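Local coordinates for protein superoxide dismutase (Porphyromonas gingivalis, PDB 1UES) that dismutates superoxide radicals into oxygen and hydrogen peroxide, using one manganese or iron ion per subunit of its homodimer, at residues N112-T117 with L134-E139. The protein carries 1 engineered substitution. Sequence-based numbering, arbitrary orientation.
Sequences NTAGTT and LSIEKE
Ala114 packs against Ile136 and Lys138, and Thr117 against Lys138, where strand 134-140, an outermost strand of the three-stranded antiparallel sheet in the C-terminal alpha/beta domain of iron/manganese superoxide dismutases, passes the C-terminal end of helix 104-116. No hydrogen bond spans the two segments, and the buried surface is small, 166 Å² in all, away from the metal site. Ile136 comes first: chi1 of -64° places CG1 beside the backbone N and leaves CG2 anti to it, where CG2 meets Ala114 CB at 3.7 Å. Val124 of the adjacent strand packs against both residues, and Phe101 also touches Ile136. The CB of Glu137 points away from the helix. Lys138, on the same strand face as Ile136, carries the rest of the contact. Its CG lies 4.1 Å from Ala114 CB, and a chain bent at chi3 and chi4 lays the methylene CE, not NZ, against Ala114 O at 3.4 Å, a packing contact without a hydrogen bond. The lysine crosses the Thr117 side chain at about a right angle, with CE 3.8 Å from Thr117 OG1. Thr117 OG1 donates a hydrogen bond to Thr113 O at 3.0 Å, while Thr117 N reaches the same oxygen from the opposite face of its carbonyl plane.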
loop_
_atom_site.group_PDB
_atom_site.type_symbol
_atom_site.label_atom_id
_atom_site.label_comp_id
_atom_site.label_asym_id
_atom_site.label_seq_id
_atom_site.Cartn_x
_atom_site.Cartn_y
_atom_site.Cartn_z
ATOM N N ASN A 112 4.067 -17.903 -0.328
ATOM C CA ASN A 112 4.141 -17.043 0.848
ATOM C C ASN A 112 5.351 -16.105 0.741
ATOM O O ASN A 112 5.262 -14.910 1.052
ATOM C CB ASN A 112 4.288 -17.895 2.122
ATOM C CG ASN A 112 3.023 -18.668 2.478
ATOM O OD1 ASN A 112 1.943 -18.432 1.934
ATOM N ND2 ASN A 112 3.166 -19.612 3.398
ATOM N N THR A 113 6.484 -16.633 0.279
ATOM C CA THR A 113 7.682 -15.815 0.181
ATOM C C THR A 113 7.509 -14.694 -0.830
ATOM O O THR A 113 7.927 -13.582 -0.589
ATOM C CB THR A 113 8.925 -16.637 -0.197
ATOM O OG1 THR A 113 9.234 -17.557 0.863
ATOM C CG2 THR A 113 10.094 -15.712 -0.383
ATOM N N ALA A 114 6.870 -14.996 -1.952
ATOM C CA ALA A 114 6.615 -13.994 -2.977
ATOM C C ALA A 114 5.701 -12.895 -2.415
ATOM O O ALA A 114 5.871 -11.707 -2.711
ATOM C CB ALA A 114 5.956 -14.655 -4.188
ATOM N N GLY A 115 4.730 -13.301 -1.604
ATOM C CA GLY A 115 3.805 -12.341 -1.023
ATOM C C GLY A 115 4.462 -11.461 0.014
ATOM O O GLY A 115 4.228 -10.250 0.072
ATOM N N THR A 116 5.306 -12.078 0.836
ATOM C CA THR A 116 6.008 -11.356 1.881
ATOM C C THR A 116 7.054 -10.383 1.332
ATOM O O THR A 116 7.219 -9.282 1.884
ATOM C CB THR A 116 6.693 -12.349 2.862
ATOM O OG1 THR A 116 5.697 -13.143 3.525
ATOM C CG2 THR A 116 7.483 -11.600 3.917
ATOM N N THR A 117 7.741 -10.759 0.249
ATOM C CA THR A 117 8.774 -9.901 -0.315
ATOM C C THR A 117 8.280 -8.854 -1.315
ATOM O O THR A 117 9.073 -8.077 -1.838
ATOM C CB THR A 117 9.924 -10.711 -0.977
ATOM O OG1 THR A 117 9.410 -11.468 -2.078
ATOM C CG2 THR A 117 10.590 -11.652 0.048
ATOM N N LEU A 134 2.402 -23.402 -14.708
ATOM C CA LEU A 134 2.107 -22.515 -13.600
ATOM C C LEU A 134 3.248 -21.570 -13.310
ATOM O O LEU A 134 4.423 -21.909 -13.499
ATOM C CB LEU A 134 1.825 -23.329 -12.331
ATOM C CG LEU A 134 0.725 -24.393 -12.382
ATOM C CD1 LEU A 134 0.799 -25.282 -11.119
ATOM C CD2 LEU A 134 -0.651 -23.694 -12.472
ATOM N N SER A 135 2.895 -20.389 -12.827
ATOM C CA SER A 135 3.888 -19.399 -12.451
ATOM C C SER A 135 3.375 -18.612 -11.276
ATOM O O SER A 135 2.168 -18.479 -11.085
ATOM C CB SER A 135 4.169 -18.428 -13.599
ATOM O OG SER A 135 3.000 -17.714 -13.997
ATOM N N ILE A 136 4.299 -18.104 -10.477
ATOM C CA ILE A 136 3.919 -17.256 -9.358
ATOM C C ILE A 136 4.271 -15.865 -9.867
ATOM O O ILE A 136 5.411 -15.606 -10.262
ATOM C CB ILE A 136 4.712 -17.593 -8.097
ATOM C CG1 ILE A 136 4.363 -19.021 -7.661
ATOM C CG2 ILE A 136 4.445 -16.536 -7.021
ATOM C CD1 ILE A 136 4.942 -19.455 -6.363
ATOM N N GLU A 137 3.274 -14.988 -9.910
ATOM C CA GLU A 137 3.462 -13.630 -10.403
ATOM C C GLU A 137 3.310 -12.610 -9.287
ATOM O O GLU A 137 2.365 -12.672 -8.521
ATOM C CB GLU A 137 2.424 -13.321 -11.491
ATOM C CG GLU A 137 2.361 -14.332 -12.612
ATOM C CD GLU A 137 3.509 -14.188 -13.597
ATOM O OE1 GLU A 137 4.134 -13.096 -13.645
ATOM O OE2 GLU A 137 3.777 -15.162 -14.327
ATOM N N LYS A 138 4.250 -11.680 -9.184
ATOM C CA LYS A 138 4.152 -10.623 -8.179
ATOM C C LYS A 138 3.587 -9.415 -8.928
ATOM O O LYS A 138 4.197 -8.926 -9.892
ATOM C CB LYS A 138 5.528 -10.307 -7.590
ATOM C CG LYS A 138 6.038 -11.361 -6.595
ATOM C CD LYS A 138 7.485 -11.096 -6.223
ATOM C CE LYS A 138 7.577 -10.066 -5.116
ATOM N NZ LYS A 138 8.240 -8.807 -5.589
ATOM N N GLU A 139 2.414 -8.946 -8.501
ATOM C CA GLU A 139 1.754 -7.846 -9.184
ATOM C C GLU A 139 1.619 -6.605 -8.310
ATOM O O GLU A 139 0.735 -6.527 -7.435
ATOM C CB GLU A 139 0.360 -8.303 -9.656
ATOM C CG GLU A 139 0.390 -9.417 -10.672
ATOM C CD GLU A 139 0.768 -8.913 -12.054
ATOM O OE1 GLU A 139 1.114 -7.718 -12.184
ATOM O OE2 GLU A 139 0.730 -9.708 -13.014
#